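Local coordinates for protein urocanate hydratase (PDB 7NED) that adds water to thiourocanate, and probably to urocanate, with bound NAD+ as cofactor, as one step in the bacterial breakdown of ergothioneine, at residues 28-33 and 37-42; 121-124 and 128-131; 432-437 and 477-482. All blocks are in the same frame, centred on the assembly; numbering follows the deposited sequence.

Contact 1 of 3, residues 28-33 and 37-42. With URO ((2E)-3-(1H-imidazol-4-yl)acrylic acid), chain B; NAD (nicotinamide-adenine-dinucleotide), chain C; EDO (1,2-ethanediol), chain D.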
loop_
_atom_site.group_PDB
_atom_site.type_symbol
_atom_site.label_atom_id
_atom_site.label_comp_id
_atom_site.label_asym_id
_atom_site.label_seq_id
_atom_site.Cartn_x
_atom_site.Cartn_y
_atom_site.Cartn_z
ATOM N N ASN A 28 4.724 -8.924 24.651
ATOM C CA ASN A 28 6.153 -8.649 24.763
ATOM C C ASN A 28 6.508 -7.232 24.304
ATOM O O ASN A 28 7.394 -6.600 24.890
ATOM C CB ASN A 28 6.942 -9.685 23.957
ATOM C CG ASN A 28 8.438 -9.593 24.201
ATOM O OD1 ASN A 28 8.883 -9.563 25.361
ATOM N ND2 ASN A 28 9.233 -9.556 23.111
ATOM N N VAL A 29 5.865 -6.713 23.242
ATOM C CA VAL A 29 6.207 -5.342 22.858
ATOM C C VAL A 29 5.675 -4.365 23.900
ATOM O O VAL A 29 6.232 -3.272 24.069
ATOM C CB VAL A 29 5.713 -4.955 21.442
ATOM C CG1 VAL A 29 6.241 -5.928 20.385
ATOM C CG2 VAL A 29 4.190 -4.862 21.381
ATOM N N LEU A 30 4.577 -4.707 24.588
ATOM C CA LEU A 30 4.108 -3.834 25.661
ATOM C C LEU A 30 5.022 -3.954 26.883
ATOM O O LEU A 30 5.371 -2.949 27.519
ATOM C CB LEU A 30 2.645 -4.158 26.011
ATOM C CG LEU A 30 1.615 -3.742 24.941
ATOM C CD1 LEU A 30 0.214 -4.310 25.221
ATOM C CD2 LEU A 30 1.537 -2.242 24.802
ATOM N N GLU A 31 5.487 -5.169 27.169
ATOM C CA GLU A 31 6.424 -5.357 28.268
ATOM C C GLU A 31 7.697 -4.544 28.054
ATOM O O GLU A 31 8.229 -3.944 29.001
ATOM C CB GLU A 31 6.749 -6.844 28.431
ATOM C CG GLU A 31 7.796 -7.137 29.548
ATOM C CD GLU A 31 7.971 -8.627 29.820
ATOM O OE1 GLU A 31 7.203 -9.453 29.245
ATOM O OE2 GLU A 31 8.884 -8.982 30.603
ATOM N N ASN A 32 8.221 -4.531 26.824
ATOM C CA ASN A 32 9.405 -3.748 26.520
ATOM C C ASN A 32 9.084 -2.328 26.096
ATOM O O ASN A 32 9.978 -1.627 25.620
ATOM C CB ASN A 32 10.237 -4.436 25.437
ATOM C CG ASN A 32 10.897 -5.703 25.957
ATOM O OD1 ASN A 32 11.254 -5.766 27.123
ATOM N ND2 ASN A 32 11.001 -6.725 25.115
ATOM N N GLY A 33 7.851 -1.889 26.261
ATOM C CA GLY A 33 7.455 -0.616 25.714
ATOM C C GLY A 33 7.944 0.528 26.571
ATOM O O GLY A 33 8.070 0.408 27.790
ATOM N N LYS A 37 1.565 2.079 29.318
ATOM C CA LYS A 37 0.319 2.644 29.773
ATOM C C LYS A 37 -0.394 3.387 28.640
ATOM O O LYS A 37 -1.633 3.457 28.619
ATOM C CB LYS A 37 0.656 3.504 30.966
ATOM C CG LYS A 37 -0.280 4.221 31.758
ATOM N N GLU A 38 0.334 3.970 27.679
ATOM C CA GLU A 38 -0.337 4.623 26.524
ATOM C C GLU A 38 -0.317 3.752 25.257
ATOM O O GLU A 38 -0.523 4.262 24.150
ATOM C CB GLU A 38 0.279 5.998 26.217
ATOM C CG GLU A 38 0.116 7.042 27.321
ATOM C CD GLU A 38 -1.344 7.394 27.578
ATOM O OE1 GLU A 38 -1.743 7.513 28.760
ATOM O OE2 GLU A 38 -2.114 7.520 26.604
ATOM N N LEU A 39 -0.035 2.452 25.416
ATOM C CA LEU A 39 0.170 1.502 24.325
ATOM C C LEU A 39 1.386 1.855 23.471
ATOM O O LEU A 39 1.544 1.328 22.360
ATOM C CB LEU A 39 -1.090 1.390 23.453
ATOM C CG LEU A 39 -2.264 0.724 24.179
ATOM C CD1 LEU A 39 -3.598 0.845 23.445
ATOM C CD2 LEU A 39 -1.952 -0.755 24.398
ATOM N N ILE A 40 2.278 2.713 23.965
ATOM C CA ILE A 40 3.382 3.211 23.138
ATOM C C ILE A 40 4.581 2.291 23.311
ATOM O O ILE A 40 5.068 2.087 24.431
ATOM C CB ILE A 40 3.739 4.663 23.485
ATOM C CG1 ILE A 40 2.591 5.602 23.085
ATOM C CG2 ILE A 40 5.020 5.073 22.785
ATOM C CD1 ILE A 40 2.796 7.022 23.586
ATOM N N VAL A 41 5.052 1.709 22.210
ATOM C CA VAL A 41 6.195 0.801 22.288
ATOM C C VAL A 41 7.522 1.560 22.185
ATOM O O VAL A 41 8.433 1.358 22.998
ATOM C CB VAL A 41 6.072 -0.297 21.207
ATOM C CG1 VAL A 41 7.263 -1.272 21.282
ATOM C CG2 VAL A 41 4.727 -1.039 21.362
ATOM N N TYR A 42 7.654 2.466 21.217
ATOM C CA TYR A 42 8.913 3.165 21.021
ATOM C C TYR A 42 8.664 4.348 20.089
ATOM O O TYR A 42 7.527 4.588 19.638
ATOM C CB TYR A 42 9.979 2.189 20.500
ATOM C CG TYR A 42 9.817 1.764 19.059
ATOM C CD1 TYR A 42 8.882 0.826 18.689
ATOM C CD2 TYR A 42 10.611 2.324 18.072
ATOM C CE1 TYR A 42 8.748 0.414 17.340
ATOM C CE2 TYR A 42 10.481 1.953 16.744
ATOM C CZ TYR A 42 9.534 0.983 16.393
ATOM O OH TYR A 42 9.420 0.589 15.090
HETATM O OAA URO B . 14.027 -2.876 15.567
HETATM C CAI URO B . 12.813 -2.441 15.752
HETATM O OAB URO B . 12.007 -3.030 16.355
HETATM C CAC URO B . 12.405 -1.161 15.148
HETATM C CAD URO B . 13.262 -0.474 14.440
HETATM C CAJ URO B . 12.700 0.726 13.944
HETATM C CAF URO B . 13.351 1.809 13.432
HETATM N NAH URO B . 12.482 2.848 13.228
HETATM C CAE URO B . 11.312 2.387 13.608
HETATM N NAG URO B . 11.390 1.112 14.050
HETATM P PA NAD C . 12.088 7.286 21.810
HETATM O O1A NAD C . 11.124 8.459 21.649
HETATM O O2A NAD C . 11.889 6.117 22.687
HETATM O O5B NAD C . 13.421 8.036 22.539
HETATM C C5B NAD C . 13.739 9.263 22.017
HETATM C C4B NAD C . 14.784 9.862 23.068
HETATM O O4B NAD C . 15.212 11.152 22.730
HETATM C C3B NAD C . 13.949 9.963 24.386
HETATM O O3B NAD C . 14.634 9.380 25.416
HETATM C C2B NAD C . 13.832 11.504 24.592
HETATM O O2B NAD C . 13.933 11.885 25.915
HETATM C C1B NAD C . 15.140 11.938 23.936
HETATM N N9A NAD C . 15.149 13.318 23.450
HETATM C C8A NAD C . 14.136 14.050 22.840
HETATM N N7A NAD C . 14.494 15.272 22.532
HETATM C C5A NAD C . 15.822 15.355 22.931
HETATM C C6A NAD C . 16.770 16.402 22.887
HETATM N N6A NAD C . 16.469 17.606 22.352
HETATM N N1A NAD C . 18.030 16.197 23.365
HETATM C C2A NAD C . 18.263 14.979 23.916
HETATM N N3A NAD C . 17.470 13.901 24.028
HETATM C C4A NAD C . 16.240 14.132 23.522
HETATM O O3 NAD C . 12.486 7.089 20.307
HETATM P PN NAD C . 13.282 5.781 19.859
HETATM O O1N NAD C . 12.572 4.470 19.687
HETATM O O2N NAD C . 14.653 5.846 20.500
HETATM O O5D NAD C . 13.689 6.110 18.218
HETATM C C5D NAD C . 14.418 7.338 18.046
HETATM C C4D NAD C . 14.576 7.601 16.573
HETATM O O4D NAD C . 15.047 6.451 15.895
HETATM C C3D NAD C . 13.050 7.785 16.072
HETATM O O3D NAD C . 12.940 8.860 15.147
HETATM C C2D NAD C . 12.737 6.434 15.329
HETATM O O2D NAD C . 11.937 6.535 14.222
HETATM C C1D NAD C . 14.196 6.373 14.776
HETATM N N1N NAD C . 14.577 5.203 13.974
HETATM C C2N NAD C . 13.952 5.224 12.742
HETATM C C3N NAD C . 14.217 4.253 11.791
HETATM C C7N NAD C . 13.419 4.337 10.481
HETATM O O7N NAD C . 13.809 3.880 9.407
HETATM N N7N NAD C . 12.156 4.901 10.546
HETATM C C4N NAD C . 15.161 3.275 12.134
HETATM C C5N NAD C . 15.780 3.304 13.382
HETATM C C6N NAD C . 15.491 4.311 14.320
HETATM C C1 EDO D . 4.994 2.356 31.753
HETATM O O1 EDO D . 3.819 2.830 31.158
HETATM C C2 EDO D . 5.527 1.192 30.975
HETATM O O2 EDO D . 6.292 1.570 29.848
#
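Val41 lays both of its methyls over the backbone and side chain of Val29 in the last turn of helix 17-31. This is a helix-loop-strand junction in the urocanase N-terminal domain. The helix stops, the chain folds back, and it returns as the short strand 40-42, which pairs antiparallel with 46-47. Val41 CG1 lies 3.6 Å from Val29 O. Val41 CG2 meets Val29 CG2 at 3.9 Å, the two side chains crossing at a slant. Tyr129 and Ala124 also touch Val41. With an alanine here, both methyls would be lost, and Val29 would probably be left with a gap between the helix end and the strand.

Farther from urocanate and NAD, a second apolar pair closes the junction. Leu39 starts away from the helix. With CG anti to its carbonyl carbon (chi1 -68°), its end comes back, and Leu39 CD2 meets Leu30 CD2 at 3.8 Å. Trp52 and Tyr55 of helix 52-64 touch this pair.

No hydrogen bond joins the two segments directly. Gly33 gives the closest backbone approach: its CA is 3.5 Å from Val41 O, a CA-H...O contact with 138° at the hydrogen. A 1,2-ethanediol, probably from the crystallisation liquor, bridges the outer side. Its O2 donates to Gly33 O at 3.0 Å, and its O1 accepts from Lys37 N at 3.0 Å.

Next along the chain is Tyr42, which reaches both the substrate and the cofactor. Its ring stacks with Tyr129, and its OH is hydrogen-bonded to Leu122 N and Thr123 N. Urocanate and NAD both meet the ring at its edge, near its plane: Tyr42 CD2 is 3.3 Å from NAD O1N, and Tyr42 CE2 is 3.3 Å from URO CAE.

Contact 2 of 3, residues 121-124 and 128-131. With URO ((2E)-3-(1H-imidazol-4-yl)acrylic acid), chain B.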
loop_
_atom_site.group_PDB
_atom_site.type_symbol
_atom_site.label_atom_id
_atom_site.label_comp_id
_atom_site.label_asym_id
_atom_site.label_seq_id
_atom_site.Cartn_x
_atom_site.Cartn_y
_atom_site.Cartn_z
ATOM N N GLY A 121 4.616 2.637 14.135
ATOM C CA GLY A 121 6.050 2.495 13.996
ATOM C C GLY A 121 6.377 1.567 12.838
ATOM O O GLY A 121 5.633 1.459 11.847
ATOM N N LEU A 122 7.544 0.922 12.930
ATOM C CA LEU A 122 7.788 -0.211 12.058
ATOM C C LEU A 122 7.348 -1.498 12.734
ATOM O O LEU A 122 6.493 -2.224 12.210
ATOM C CB LEU A 122 9.282 -0.285 11.665
ATOM C CG LEU A 122 9.821 0.952 10.966
ATOM C CD1 LEU A 122 11.241 0.749 10.431
ATOM C CD2 LEU A 122 8.876 1.354 9.843
ATOM N N THR A 123 7.837 -1.750 13.950
ATOM C CA THR A 123 7.570 -3.033 14.578
ATOM C C THR A 123 6.610 -2.949 15.764
ATOM O O THR A 123 6.396 -3.969 16.423
ATOM C CB THR A 123 8.876 -3.658 15.031
ATOM O OG1 THR A 123 9.534 -2.724 15.890
ATOM C CG2 THR A 123 9.768 -3.996 13.826
ATOM N N ALA A 124 6.036 -1.782 16.064
ATOM C CA ALA A 124 5.169 -1.675 17.245
ATOM C C ALA A 124 3.815 -2.334 16.993
ATOM O O ALA A 124 3.406 -3.250 17.718
ATOM C CB ALA A 124 4.972 -0.208 17.644
ATOM N N GLN A 128 6.564 -6.729 16.648
ATOM C CA GLN A 128 7.810 -7.372 16.225
ATOM C C GLN A 128 9.039 -6.784 16.912
ATOM O O GLN A 128 10.173 -7.183 16.605
ATOM C CB GLN A 128 7.942 -7.305 14.679
ATOM C CG GLN A 128 6.815 -8.084 14.015
ATOM C CD GLN A 128 6.571 -7.774 12.525
ATOM O OE1 GLN A 128 6.861 -6.673 12.015
ATOM N NE2 GLN A 128 5.967 -8.749 11.835
ATOM N N TYR A 129 8.815 -5.842 17.825
ATOM C CA TYR A 129 9.848 -5.174 18.579
ATOM C C TYR A 129 10.332 -6.124 19.651
ATOM O O TYR A 129 9.520 -6.847 20.246
ATOM C CB TYR A 129 9.235 -3.920 19.177
ATOM C CG TYR A 129 10.128 -3.041 19.984
ATOM C CD1 TYR A 129 10.999 -2.166 19.369
ATOM C CD2 TYR A 129 10.039 -3.038 21.362
ATOM C CE1 TYR A 129 11.811 -1.330 20.134
ATOM C CE2 TYR A 129 10.846 -2.211 22.131
ATOM C CZ TYR A 129 11.731 -1.356 21.493
ATOM O OH TYR A 129 12.551 -0.529 22.212
ATOM N N ILE A 130 11.655 -6.197 19.830
ATOM C CA ILE A 130 12.199 -7.092 20.842
ATOM C C ILE A 130 12.920 -6.340 21.944
ATOM O O ILE A 130 13.560 -6.967 22.775
ATOM C CB ILE A 130 13.125 -8.160 20.240
ATOM C CG1 ILE A 130 14.385 -7.514 19.576
ATOM C CG2 ILE A 130 12.301 -9.053 19.278
ATOM C CD1 ILE A 130 15.474 -8.494 19.239
ATOM N N GLY A 131 12.790 -5.012 21.991
ATOM C CA GLY A 131 13.567 -4.174 22.884
ATOM C C GLY A 131 14.659 -3.461 22.117
ATOM O O GLY A 131 14.708 -3.484 20.893
HETATM O OAA URO B . 14.027 -2.876 15.567
HETATM C CAI URO B . 12.813 -2.441 15.752
HETATM O OAB URO B . 12.007 -3.030 16.355
HETATM C CAC URO B . 12.405 -1.161 15.148
HETATM C CAD URO B . 13.262 -0.474 14.440
HETATM C CAJ URO B . 12.700 0.726 13.944
HETATM C CAF URO B . 13.351 1.809 13.432
HETATM N NAH URO B . 12.482 2.848 13.228
HETATM C CAE URO B . 11.312 2.387 13.608
HETATM N NAG URO B . 11.390 1.112 14.050
#
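Thr123 and Gln128 form the tight part of this contact. Gln128 N donates to Thr123 O at 2.8 Å, in the carbonyl plane and fairly straight, with 159° at the hydrogen. Tyr129 N adds a weak second bond to the same oxygen at 3.4 Å. Beside these bonds, Thr123 CB packs on Gln128 CB at 3.8 Å. The polar end of Gln128 is held elsewhere, by Thr495 and His434.

This is part of an irregular loop between helices 105-113 and 133-150. The Gln128 N bond closes residues 123-128 into a buried turn beside the urocanate pocket, with the weak Tyr129 bond added.

Toward the ligand the two segments touch each other less. Thr123 places OG1 between its backbone N and carbonyl carbon (chi1 56°), and OG1 donates to URO OAB at 2.5 Å, a short bond. Arg352 also binds the substrate. Tyr129 brings its ring edge to the same oxygen, with CD1 at 3.3 Å from URO OAB. Gly131 N sits over one face of this ring, toward the rim. Leu122 hardly meets the other segment; its CG packs 3.4 Å from URO CAE.

Contact 3 of 3, residues 432-437 and 477-482. With URO ((2E)-3-(1H-imidazol-4-yl)acrylic acid), chain B.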
loop_
_atom_site.group_PDB
_atom_site.type_symbol
_atom_site.label_atom_id
_atom_site.label_comp_id
_atom_site.label_asym_id
_atom_site.label_seq_id
_atom_site.Cartn_x
_atom_site.Cartn_y
_atom_site.Cartn_z
ATOM N N ARG A 432 11.649 -9.505 11.843
ATOM C CA ARG A 432 12.732 -8.632 11.458
ATOM C C ARG A 432 12.218 -7.211 11.585
ATOM O O ARG A 432 11.014 -6.968 11.689
ATOM C CB ARG A 432 13.213 -8.916 10.031
ATOM C CG ARG A 432 12.016 -8.912 8.991
ATOM C CD ARG A 432 12.459 -8.646 7.522
ATOM N NE ARG A 432 11.325 -8.822 6.600
ATOM C CZ ARG A 432 10.357 -7.918 6.409
ATOM N NH1 ARG A 432 10.388 -6.775 7.080
ATOM N NH2 ARG A 432 9.354 -8.160 5.542
ATOM N N ASP A 433 13.149 -6.277 11.595
ATOM C CA ASP A 433 12.743 -4.895 11.401
ATOM C C ASP A 433 12.196 -4.736 9.988
ATOM O O ASP A 433 12.415 -5.589 9.123
ATOM C CB ASP A 433 13.932 -3.949 11.623
ATOM C CG ASP A 433 13.489 -2.490 11.799
ATOM O OD1 ASP A 433 12.262 -2.214 11.891
ATOM O OD2 ASP A 433 14.370 -1.621 11.860
ATOM N N HIS A 434 11.519 -3.611 9.734
ATOM C CA HIS A 434 11.095 -3.351 8.347
ATOM C C HIS A 434 12.205 -2.733 7.530
ATOM O O HIS A 434 12.067 -2.629 6.303
ATOM C CB HIS A 434 9.884 -2.423 8.297
ATOM C CG HIS A 434 8.674 -2.981 8.975
ATOM N ND1 HIS A 434 7.417 -2.451 8.778
ATOM C CD2 HIS A 434 8.521 -4.003 9.855
ATOM C CE1 HIS A 434 6.533 -3.141 9.482
ATOM N NE2 HIS A 434 7.176 -4.087 10.147
ATOM N N LEU A 435 13.304 -2.333 8.186
ATOM C CA LEU A 435 14.483 -1.796 7.503
ATOM C C LEU A 435 15.184 -2.983 6.856
ATOM O O LEU A 435 16.129 -3.561 7.399
ATOM C CB LEU A 435 15.394 -1.059 8.493
ATOM C CG LEU A 435 16.529 -0.235 7.866
ATOM C CD1 LEU A 435 16.026 1.130 7.357
ATOM C CD2 LEU A 435 17.696 -0.123 8.888
ATOM N N ASP A 436 14.664 -3.446 5.734
ATOM C CA ASP A 436 15.136 -4.661 5.076
ATOM C C ASP A 436 14.872 -4.493 3.574
ATOM O O ASP A 436 13.987 -3.777 3.191
ATOM C CB ASP A 436 14.406 -5.869 5.669
ATOM C CG ASP A 436 15.074 -7.243 5.373
ATOM O OD1 ASP A 436 16.249 -7.364 5.447
ATOM O OD2 ASP A 436 14.383 -8.196 5.125
ATOM N N ALA A 437 15.658 -5.181 2.788
ATOM C CA ALA A 437 15.636 -5.070 1.370
ATOM C C ALA A 437 14.312 -4.834 0.618
ATOM O O ALA A 437 14.177 -3.791 0.137
ATOM C CB ALA A 437 16.477 -6.108 0.713
ATOM N N THR A 477 2.145 -7.400 7.610
ATOM C CA THR A 477 1.700 -6.039 7.876
ATOM C C THR A 477 2.236 -5.091 6.810
ATOM O O THR A 477 3.328 -5.293 6.281
ATOM C CB THR A 477 2.146 -5.575 9.275
ATOM O OG1 THR A 477 1.536 -4.315 9.570
ATOM C CG2 THR A 477 3.693 -5.425 9.379
ATOM N N ILE A 478 1.455 -4.054 6.511
ATOM C CA ILE A 478 1.899 -2.900 5.737
ATOM C C ILE A 478 1.679 -1.649 6.579
ATOM O O ILE A 478 0.557 -1.378 7.022
ATOM C CB ILE A 478 1.146 -2.775 4.408
ATOM C CG1 ILE A 478 1.379 -4.022 3.568
ATOM C CG2 ILE A 478 1.637 -1.530 3.685
ATOM C CD1 ILE A 478 0.437 -4.109 2.315
ATOM N N HIS A 479 2.745 -0.875 6.783
ATOM C CA HIS A 479 2.669 0.363 7.560
ATOM C C HIS A 479 3.029 1.544 6.683
ATOM O O HIS A 479 3.821 1.397 5.750
ATOM C CB HIS A 479 3.669 0.357 8.734
ATOM C CG HIS A 479 3.344 -0.640 9.804
ATOM N ND1 HIS A 479 4.022 -0.681 11.000
ATOM C CD2 HIS A 479 2.423 -1.632 9.853
ATOM C CE1 HIS A 479 3.520 -1.655 11.746
ATOM N NE2 HIS A 479 2.543 -2.240 11.078
ATOM N N SER A 480 2.492 2.730 7.005
ATOM C CA SER A 480 3.057 3.958 6.446
ATOM C C SER A 480 3.342 4.933 7.587
ATOM O O SER A 480 2.956 4.719 8.745
ATOM C CB SER A 480 2.137 4.601 5.384
ATOM O OG SER A 480 2.028 3.764 4.233
ATOM N N GLY A 481 4.062 6.001 7.256
ATOM C CA GLY A 481 4.539 6.903 8.288
ATOM C C GLY A 481 3.412 7.675 8.957
ATOM O O GLY A 481 2.419 8.057 8.344
ATOM N N GLY A 482 3.601 7.922 10.253
ATOM C CA GLY A 482 2.747 8.803 11.014
ATOM C C GLY A 482 3.595 9.870 11.684
ATOM O O GLY A 482 4.840 9.845 11.616
HETATM O OAA URO B . 14.027 -2.876 15.567
HETATM C CAI URO B . 12.813 -2.441 15.752
HETATM O OAB URO B . 12.007 -3.030 16.355
HETATM C CAC URO B . 12.405 -1.161 15.148
HETATM C CAD URO B . 13.262 -0.474 14.440
HETATM C CAJ URO B . 12.700 0.726 13.944
HETATM C CAF URO B . 13.351 1.809 13.432
HETATM N NAH URO B . 12.482 2.848 13.228
HETATM C CAE URO B . 11.312 2.387 13.608
HETATM N NAG URO B . 11.390 1.112 14.050
#
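His434 and His479 both set CG anti to their own carbonyl carbon (chi1 -61° and -68°), which points the two imidazoles at each other across the contact. The side chains cross at about a right angle. His434 CE1 comes over one face of the His479 ring, near its rim, 3.8 Å from His479 ND1. The ring planes are inclined at 52°, so the pair is oblique. The same carbon, His434 CE1, touches Thr477 CG2 at 3.6 Å. This threonine methyl and the imidazole of His479 together receive the end of the His434 ring.

Both nitrogens of His434, and ND1 of His479, have partners beyond the pair. His434 ND1 is hydrogen-bonded to Ser491 and NE2 to Gln128, which fixes the rotation of its ring. His479 ND1 is hydrogen-bonded to Gly121 O. The two imidazoles thus hold the neighbouring pocket loop, through Gln128 and Gly121.

The 432-437 segment is also held within itself. His434 N donates to Asp433 OD1 at 2.7 Å, approaching from above the carboxylate plane. Arg432 NH1 donates to Asp433 O at 3.1 Å, with that oxygen lying in the guanidinium plane. These two bonds steady Asp433, whose OD2 lies 3.0 Å from URO CAD, an alkene carbon of the substrate. Leu435 is the centre of an inverse gamma turn, with a weak bond from Asp436 N to His434 O.

The backbones stay well apart, with the CA atoms of His434 and His479 separated by 9.2 Å. In the eight-stranded mixed sheet, strand 490-498 runs between 428-441 and 475-480. The contact thus spans that intervening strand by side chains alone, and it backs the urocanate site at a break in strand 428-441.

In the fold
The contacts follow one another along the chain in numerical order. Contacts 1 and 2 have centres about 9 Å apart, and those of contacts 2 and 3 are about 10 Å apart. The centres of contacts 1 and 3 are about 18 Å apart, and their nearest atoms about 5 Å, so contact 2 is the middle piece. Contact 1 belongs to the N-terminal domain, with helix 17-31 and strand 40-42. Contact 3 belongs to the C-terminal domain and to the mixed sheet, which also takes in strands from the N-terminal domain. Contact 2 is in the loop before helix 133-150. All three contacts touch urocanate, so the substrate site is built from parts distant in sequence, with NAD bound beside it.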